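Local coordinates for protein nucleoporin nup120 (Schizosaccharomyces pombe, PDB 4GQ2) that serves as a structural component of the nuclear pore complex, where such nucleoporins can also dock transiently associated nuclear transport factors, at residues V732-E737 with T814-K819; Q831-L836 with Y844-I849. All blocks are in the same frame, centred on the assembly; numbering follows the deposited sequence.

Contact 1 of 2, residues V732-E737 with T814-K819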
ATOM      1  N   VAL A 732      -0.375 -14.514   3.085  1.00 30.74           N
ATOM      2  CA  VAL A 732      -1.454 -13.547   3.191  1.00 33.04           C
ATOM      3  C   VAL A 732      -0.953 -12.195   3.730  1.00 33.10           C
ATOM      4  O   VAL A 732      -1.208 -11.153   3.123  1.00 37.83           O
ATOM      5  CB  VAL A 732      -2.625 -14.133   4.015  1.00 31.41           C
ATOM      6  CG1 VAL A 732      -3.585 -13.046   4.459  1.00 31.93           C
ATOM      7  CG2 VAL A 732      -3.356 -15.196   3.193  1.00 31.46           C
ATOM      8  N   SER A 733      -0.218 -12.221   4.841  1.00 30.18           N
ATOM      9  CA  SER A 733       0.312 -10.997   5.456  1.00 31.75           C
ATOM     10  C   SER A 733       1.334 -10.319   4.560  1.00 30.72           C
ATOM     11  O   SER A 733       1.379  -9.099   4.484  1.00 33.15           O
ATOM     12  CB  SER A 733       0.908 -11.277   6.842  1.00 33.74           C
ATOM     13  OG  SER A 733      -0.063 -11.866   7.700  1.00 35.30           O
ATOM     14  N   PHE A 734       2.148 -11.116   3.875  1.00 28.04           N
ATOM     15  CA  PHE A 734       3.041 -10.602   2.844  1.00 29.85           C
ATOM     16  C   PHE A 734       2.282  -9.778   1.792  1.00 36.58           C
ATOM     17  O   PHE A 734       2.590  -8.599   1.561  1.00 38.33           O
ATOM     18  CB  PHE A 734       3.825 -11.758   2.222  1.00 27.48           C
ATOM     19  CG  PHE A 734       4.494 -11.424   0.924  1.00 25.88           C
ATOM     20  CD1 PHE A 734       5.637 -10.639   0.898  1.00 25.60           C
ATOM     21  CD2 PHE A 734       4.005 -11.946  -0.278  1.00 26.64           C
ATOM     22  CE1 PHE A 734       6.269 -10.347  -0.306  1.00 30.12           C
ATOM     23  CE2 PHE A 734       4.626 -11.655  -1.483  1.00 25.60           C
ATOM     24  CZ  PHE A 734       5.758 -10.851  -1.497  1.00 28.53           C
ATOM     25  N   LEU A 735       1.264 -10.377   1.185  1.00 28.06           N
ATOM     26  CA  LEU A 735       0.458  -9.668   0.191  1.00 27.84           C
ATOM     27  C   LEU A 735      -0.289  -8.443   0.731  1.00 32.49           C
ATOM     28  O   LEU A 735      -0.451  -7.452   0.015  1.00 31.66           O
ATOM     29  CB  LEU A 735      -0.498 -10.619  -0.528  1.00 26.09           C
ATOM     30  CG  LEU A 735       0.211 -11.652  -1.417  1.00 30.73           C
ATOM     31  CD1 LEU A 735      -0.757 -12.740  -1.837  1.00 28.99           C
ATOM     32  CD2 LEU A 735       0.850 -11.004  -2.642  1.00 26.79           C
ATOM     33  N   LEU A 736      -0.735  -8.503   1.986  1.00 33.68           N
ATOM     34  CA  LEU A 736      -1.378  -7.347   2.616  1.00 30.14           C
ATOM     35  C   LEU A 736      -0.394  -6.167   2.730  1.00 30.78           C
ATOM     36  O   LEU A 736      -0.782  -5.004   2.588  1.00 26.79           O
ATOM     37  CB  LEU A 736      -1.998  -7.712   3.980  1.00 31.59           C
ATOM     38  CG  LEU A 736      -3.315  -8.498   3.873  1.00 31.44           C
ATOM     39  CD1 LEU A 736      -3.807  -8.993   5.222  1.00 30.42           C
ATOM     40  CD2 LEU A 736      -4.397  -7.664   3.201  1.00 33.84           C
ATOM     41  N   GLU A 737       0.880  -6.479   2.943  1.00 31.01           N
ATOM     42  CA  GLU A 737       1.922  -5.464   2.940  1.00 35.24           C
ATOM     43  C   GLU A 737       2.140  -4.917   1.525  1.00 32.57           C
ATOM     44  O   GLU A 737       2.617  -3.800   1.353  1.00 42.28           O
ATOM     45  CB  GLU A 737       3.224  -6.016   3.541  1.00 40.56           C
ATOM     46  CG  GLU A 737       3.982  -5.003   4.390  1.00 54.86           C
ATOM     47  CD  GLU A 737       5.362  -5.478   4.835  1.00 66.76           C
ATOM     48  OE1 GLU A 737       6.364  -4.796   4.497  1.00 53.48           O
ATOM     49  OE2 GLU A 737       5.445  -6.519   5.527  1.00 57.84           O
ATOM     50  N   THR A 814       9.430 -15.260  -3.236  1.00 36.09           N
ATOM     51  CA  THR A 814      10.564 -15.198  -4.142  1.00 32.73           C
ATOM     52  C   THR A 814      10.110 -14.798  -5.541  1.00 34.84           C
ATOM     53  O   THR A 814      10.698 -13.905  -6.152  1.00 32.29           O
ATOM     54  CB  THR A 814      11.338 -16.519  -4.180  1.00 34.69           C
ATOM     55  OG1 THR A 814      11.723 -16.884  -2.847  1.00 35.96           O
ATOM     56  CG2 THR A 814      12.574 -16.370  -5.032  1.00 30.67           C
ATOM     57  N   GLU A 815       9.048 -15.442  -6.018  1.00 37.63           N
ATOM     58  CA  GLU A 815       8.486 -15.166  -7.337  1.00 40.69           C
ATOM     59  C   GLU A 815       8.075 -13.704  -7.488  1.00 38.62           C
ATOM     60  O   GLU A 815       8.472 -13.044  -8.444  1.00 35.15           O
ATOM     61  CB  GLU A 815       7.284 -16.070  -7.611  1.00 41.33           C
ATOM     62  CG  GLU A 815       7.634 -17.540  -7.829  1.00 48.17           C
ATOM     63  CD  GLU A 815       6.417 -18.404  -8.135  1.00 56.58           C
ATOM     64  OE1 GLU A 815       5.299 -17.858  -8.284  1.00 63.58           O
ATOM     65  OE2 GLU A 815       6.579 -19.638  -8.229  1.00 58.45           O
ATOM     66  N   LEU A 816       7.286 -13.202  -6.542  1.00 33.63           N
ATOM     67  CA  LEU A 816       6.794 -11.837  -6.646  1.00 36.35           C
ATOM     68  C   LEU A 816       7.936 -10.827  -6.549  1.00 35.33           C
ATOM     69  O   LEU A 816       8.055  -9.947  -7.412  1.00 34.26           O
ATOM     70  CB  LEU A 816       5.687 -11.546  -5.618  1.00 30.74           C
ATOM     71  CG  LEU A 816       5.191 -10.097  -5.558  1.00 33.14           C
ATOM     72  CD1 LEU A 816       4.707  -9.628  -6.927  1.00 29.02           C
ATOM     73  CD2 LEU A 816       4.094  -9.939  -4.509  1.00 33.81           C
ATOM     74  N   VAL A 817       8.777 -10.976  -5.525  1.00 31.43           N
ATOM     75  CA  VAL A 817       9.920 -10.072  -5.315  1.00 35.24           C
ATOM     76  C   VAL A 817      10.898 -10.100  -6.495  1.00 36.04           C
ATOM     77  O   VAL A 817      11.413  -9.045  -6.914  1.00 33.32           O
ATOM     78  CB  VAL A 817      10.660 -10.369  -3.989  1.00 33.01           C
ATOM     79  CG1 VAL A 817      11.902  -9.505  -3.849  1.00 35.92           C
ATOM     80  CG2 VAL A 817       9.737 -10.143  -2.801  1.00 30.35           C
ATOM     81  N   GLU A 818      11.123 -11.293  -7.046  1.00 34.88           N
ATOM     82  CA  GLU A 818      12.030 -11.460  -8.184  1.00 39.13           C
ATOM     83  C   GLU A 818      11.542 -10.643  -9.380  1.00 38.66           C
ATOM     84  O   GLU A 818      12.336  -9.975 -10.040  1.00 39.06           O
ATOM     85  CB  GLU A 818      12.202 -12.942  -8.546  1.00 46.55           C
ATOM     86  CG  GLU A 818      13.412 -13.256  -9.421  1.00 46.39           C
ATOM     87  CD  GLU A 818      13.085 -13.381 -10.901  1.00 55.69           C
ATOM     88  OE1 GLU A 818      11.892 -13.341 -11.271  1.00 58.42           O
ATOM     89  OE2 GLU A 818      14.027 -13.531 -11.706  1.00 56.07           O
ATOM     90  N   LYS A 819      10.232 -10.668  -9.627  1.00 42.66           N
ATOM     91  CA  LYS A 819       9.640  -9.883 -10.715  1.00 38.58           C
ATOM     92  C   LYS A 819       9.738  -8.385 -10.464  1.00 37.47           C
ATOM     93  O   LYS A 819      10.026  -7.605 -11.382  1.00 39.90           O
ATOM     94  CB  LYS A 819       8.188 -10.279 -10.954  1.00 42.17           C
ATOM     95  CG  LYS A 819       8.008 -11.584 -11.710  1.00 46.91           C
ATOM     96  CD  LYS A 819       8.512 -11.468 -13.144  1.00 50.37           C
ATOM     97  CE  LYS A 819       8.180 -12.708 -13.956  1.00 52.31           C
ATOM     98  NZ  LYS A 819       8.629 -13.957 -13.283  1.00 56.53           N
TER
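The ring of F734 meets L816 and V817 obliquely, at the end far from its own backbone. Its CE2 atom lies 3.5 Å from CD2 of L816, and CZ touches the same methyl, while CG2 of V817 comes to 4.2 Å from CZ. The ring gets there because its CG stands anti to the backbone N (chi1 164°), which sends the phenyl group out toward helix 812-822. W835 meets this ring edge-to-face. L816 also holds its CG anti to its own N, and its CD2 is shared: besides F734 it meets CD2 of L735 at 3.9 Å. The helix segments run nearly parallel, 24° apart, but their axes stay 12.2 Å from each other at the closest. The reach of phenylalanine and leucine suits that spacing. Helix 770-777 packs alongside, F774 against L735 and F773 against L816. The contact thus joins helix 719-739 to helix 812-822, most of which lies within the HEAT-repeat range. All four touching residues are buried, and they meet through carbon atoms alone; cohesion here therefore rests on van der Waals contact and the exclusion of water.

Contact 2 of 2, residues Q831-L836 with Y844-I849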
ATOM      1  N   GLN A 831      11.726  -3.106   1.050  1.00 30.64           N
ATOM      2  CA  GLN A 831      10.656  -3.052   2.031  1.00 33.42           C
ATOM      3  C   GLN A 831      10.218  -4.466   2.381  1.00 36.43           C
ATOM      4  O   GLN A 831       9.898  -4.753   3.540  1.00 32.36           O
ATOM      5  CB  GLN A 831       9.466  -2.276   1.447  1.00 38.63           C
ATOM      6  CG  GLN A 831       8.753  -1.356   2.426  1.00 57.37           C
ATOM      7  CD  GLN A 831       9.485  -0.036   2.625  1.00 62.40           C
ATOM      8  OE1 GLN A 831      10.212   0.426   1.745  1.00 60.71           O
ATOM      9  NE2 GLN A 831       9.292   0.578   3.789  1.00 58.30           N
ATOM     10  N   LEU A 832      10.225  -5.345   1.371  1.00 33.17           N
ATOM     11  CA  LEU A 832       9.678  -6.710   1.493  1.00 28.67           C
ATOM     12  C   LEU A 832      10.725  -7.780   1.800  1.00 34.53           C
ATOM     13  O   LEU A 832      10.386  -8.964   1.956  1.00 30.52           O
ATOM     14  CB  LEU A 832       8.930  -7.095   0.207  1.00 23.17           C
ATOM     15  CG  LEU A 832       7.706  -6.263  -0.176  1.00 25.81           C
ATOM     16  CD1 LEU A 832       7.314  -6.556  -1.618  1.00 21.83           C
ATOM     17  CD2 LEU A 832       6.533  -6.511   0.774  1.00 27.50           C
ATOM     18  N   ILE A 833      11.992  -7.371   1.875  1.00 31.24           N
ATOM     19  CA  ILE A 833      13.106  -8.324   1.958  1.00 31.11           C
ATOM     20  C   ILE A 833      13.046  -9.294   3.146  1.00 30.94           C
ATOM     21  O   ILE A 833      13.581 -10.392   3.070  1.00 39.31           O
ATOM     22  CB  ILE A 833      14.474  -7.598   1.912  1.00 43.24           C
ATOM     23  CG1 ILE A 833      15.555  -8.532   1.347  1.00 32.73           C
ATOM     24  CG2 ILE A 833      14.823  -6.973   3.275  1.00 35.28           C
ATOM     25  CD1 ILE A 833      16.830  -7.823   0.949  1.00 38.58           C
ATOM     26  N   GLY A 834      12.375  -8.906   4.228  1.00 30.68           N
ATOM     27  CA  GLY A 834      12.301  -9.756   5.419  1.00 29.50           C
ATOM     28  C   GLY A 834      11.395 -10.971   5.260  1.00 32.07           C
ATOM     29  O   GLY A 834      11.413 -11.866   6.089  1.00 34.00           O
ATOM     30  N   TRP A 835      10.613 -10.996   4.187  1.00 31.31           N
ATOM     31  CA  TRP A 835       9.707 -12.106   3.870  1.00 32.92           C
ATOM     32  C   TRP A 835      10.361 -13.207   3.079  1.00 37.55           C
ATOM     33  O   TRP A 835       9.855 -14.336   3.066  1.00 30.67           O
ATOM     34  CB  TRP A 835       8.509 -11.590   3.081  1.00 25.19           C
ATOM     35  CG  TRP A 835       7.589 -10.693   3.860  1.00 27.94           C
ATOM     36  CD1 TRP A 835       7.431  -9.322   3.721  1.00 31.44           C
ATOM     37  CD2 TRP A 835       6.655 -11.079   4.940  1.00 24.72           C
ATOM     38  NE1 TRP A 835       6.485  -8.847   4.605  1.00 30.35           N
ATOM     39  CE2 TRP A 835       5.983  -9.847   5.360  1.00 26.17           C
ATOM     40  CE3 TRP A 835       6.318 -12.273   5.559  1.00 23.98           C
ATOM     41  CZ2 TRP A 835       5.012  -9.839   6.353  1.00 25.47           C
ATOM     42  CZ3 TRP A 835       5.343 -12.252   6.566  1.00 25.21           C
ATOM     43  CH2 TRP A 835       4.712 -11.063   6.956  1.00 22.14           C
ATOM     44  N   LEU A 836      11.465 -12.894   2.392  1.00 33.88           N
ATOM     45  CA  LEU A 836      12.183 -13.899   1.588  1.00 32.33           C
ATOM     46  C   LEU A 836      12.752 -14.971   2.493  1.00 33.91           C
ATOM     47  O   LEU A 836      13.314 -14.663   3.543  1.00 37.26           O
ATOM     48  CB  LEU A 836      13.298 -13.262   0.751  1.00 28.75           C
ATOM     49  CG  LEU A 836      12.873 -12.476  -0.492  1.00 29.81           C
ATOM     50  CD1 LEU A 836      14.027 -11.624  -0.996  1.00 26.36           C
ATOM     51  CD2 LEU A 836      12.364 -13.403  -1.595  1.00 30.58           C
ATOM     52  N   TYR A 844      20.221 -15.363  -2.650  1.00 35.08           N
ATOM     53  CA  TYR A 844      20.900 -14.707  -3.757  1.00 31.63           C
ATOM     54  C   TYR A 844      20.162 -13.422  -4.121  1.00 33.58           C
ATOM     55  O   TYR A 844      20.780 -12.378  -4.377  1.00 34.97           O
ATOM     56  CB  TYR A 844      20.985 -15.652  -4.967  1.00 34.43           C
ATOM     57  CG  TYR A 844      21.511 -15.000  -6.226  1.00 33.02           C
ATOM     58  CD1 TYR A 844      22.866 -14.715  -6.370  1.00 32.32           C
ATOM     59  CD2 TYR A 844      20.653 -14.663  -7.276  1.00 37.21           C
ATOM     60  CE1 TYR A 844      23.357 -14.118  -7.523  1.00 30.80           C
ATOM     61  CE2 TYR A 844      21.139 -14.058  -8.432  1.00 37.86           C
ATOM     62  CZ  TYR A 844      22.493 -13.791  -8.544  1.00 36.38           C
ATOM     63  OH  TYR A 844      22.991 -13.182  -9.671  1.00 45.67           O
ATOM     64  N   LEU A 845      18.838 -13.490  -4.124  1.00 30.25           N
ATOM     65  CA  LEU A 845      18.029 -12.312  -4.435  1.00 31.97           C
ATOM     66  C   LEU A 845      18.107 -11.260  -3.317  1.00 34.47           C
ATOM     67  O   LEU A 845      18.148 -10.065  -3.606  1.00 39.84           O
ATOM     68  CB  LEU A 845      16.583 -12.705  -4.757  1.00 32.18           C
ATOM     69  CG  LEU A 845      15.562 -11.618  -5.106  1.00 35.40           C
ATOM     70  CD1 LEU A 845      15.860 -10.921  -6.433  1.00 26.33           C
ATOM     71  CD2 LEU A 845      14.180 -12.256  -5.114  1.00 35.18           C
ATOM     72  N   LYS A 846      18.141 -11.697  -2.056  1.00 33.11           N
ATOM     73  CA  LYS A 846      18.414 -10.782  -0.936  1.00 30.47           C
ATOM     74  C   LYS A 846      19.702 -10.004  -1.212  1.00 34.08           C
ATOM     75  O   LYS A 846      19.754  -8.791  -1.033  1.00 40.43           O
ATOM     76  CB  LYS A 846      18.551 -11.540   0.385  1.00 33.74           C
ATOM     77  CG  LYS A 846      17.267 -12.176   0.889  1.00 45.85           C
ATOM     78  CD  LYS A 846      17.423 -12.755   2.290  1.00 50.75           C
ATOM     79  CE  LYS A 846      17.640 -11.667   3.331  1.00 46.05           C
ATOM     80  NZ  LYS A 846      17.456 -12.181   4.717  1.00 39.82           N
ATOM     81  N   ALA A 847      20.725 -10.710  -1.685  1.00 32.44           N
ATOM     82  CA  ALA A 847      22.010 -10.102  -1.992  1.00 35.06           C
ATOM     83  C   ALA A 847      21.924  -9.049  -3.102  1.00 36.16           C
ATOM     84  O   ALA A 847      22.469  -7.950  -2.970  1.00 34.37           O
ATOM     85  CB  ALA A 847      23.025 -11.180  -2.341  1.00 35.11           C
ATOM     86  N   LEU A 848      21.236  -9.381  -4.190  1.00 38.21           N
ATOM     87  CA  LEU A 848      21.035  -8.426  -5.273  1.00 30.61           C
ATOM     88  C   LEU A 848      20.281  -7.175  -4.825  1.00 34.39           C
ATOM     89  O   LEU A 848      20.606  -6.073  -5.252  1.00 36.63           O
ATOM     90  CB  LEU A 848      20.284  -9.070  -6.428  1.00 33.56           C
ATOM     91  CG  LEU A 848      20.900 -10.243  -7.185  1.00 35.70           C
ATOM     92  CD1 LEU A 848      19.865 -10.700  -8.184  1.00 32.87           C
ATOM     93  CD2 LEU A 848      22.194  -9.853  -7.887  1.00 32.50           C
ATOM     94  N   ILE A 849      19.262  -7.356  -3.983  1.00 35.89           N
ATOM     95  CA  ILE A 849      18.462  -6.242  -3.484  1.00 32.21           C
ATOM     96  C   ILE A 849      19.350  -5.327  -2.626  1.00 32.33           C
ATOM     97  O   ILE A 849      19.396  -4.115  -2.844  1.00 33.41           O
ATOM     98  CB  ILE A 849      17.236  -6.728  -2.668  1.00 34.62           C
ATOM     99  CG1 ILE A 849      16.238  -7.458  -3.572  1.00 32.38           C
ATOM    100  CG2 ILE A 849      16.552  -5.557  -1.963  1.00 30.01           C
ATOM    101  CD1 ILE A 849      15.344  -8.434  -2.822  1.00 33.17           C
TER
HETATM  102  O   HOH W   1      14.476 -12.402   4.439  1.00 38.71           O
HETATM  103  O   HOH W   2      16.612 -15.462   4.236  1.00 56.29           O
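I833 and L836 reach from segment 831-836 onto helix 840-852, where K846 and I849 receive them. I833 extends its longer branch, with CG1 anti to the backbone N (chi1 -153°), so that CD1 lies 3.7 Å from CG2 of I849 and equally close to the backbone O of K846. The two isoleucines slide past each other in opposite directions. L836 divides its methyls: CD1 lies 3.9 Å from CD1 of I849, the two side chains meeting tip to tip, and 3.8 Å from CG of K846. Its other methyl turns to L845; the L836 and L845 side chains cross at about a right angle, their CD2 atoms 4.1 Å apart. This is a short-range pairing of consecutive helical elements, consistent with the HEAT-repeat range that holds both segments, and branched aliphatic residues suit it by filling the space between them. Lysine fits the partly exposed margin because its methylenes can pack while its amine stays with water. The chain of K846 bends at chi3 (67°), carrying NZ to a water 3.0 Å away. That water donates to the carbonyl oxygens of both I833, at 2.6 Å, and L836, at 2.7 Å, and so joins them to the amine; a second water links NZ to the L836 oxygen only weakly.

How the contacts relate
Contact 1 is the more buried: all four of its touching residues are buried, against three of five in contact 2, which reaches a partly exposed margin. That difference shows in their chemistry: contact 1 is wholly apolar and includes an aromatic ring, while contact 2 is aliphatic with a lysine and bridging water at its partly exposed side. Contact 1 joins helices distant in sequence, contact 2 near neighbours. Their centres are about 11 Å apart, and W835, on segment 831-836, ties that segment to 732-737, its NE1 probably hydrogen-bonded to OE2 of E737. L836 packs on T814, and V817 touches L845 and I849, so helix 812-822, one side of contact 1, also packs against contact 2.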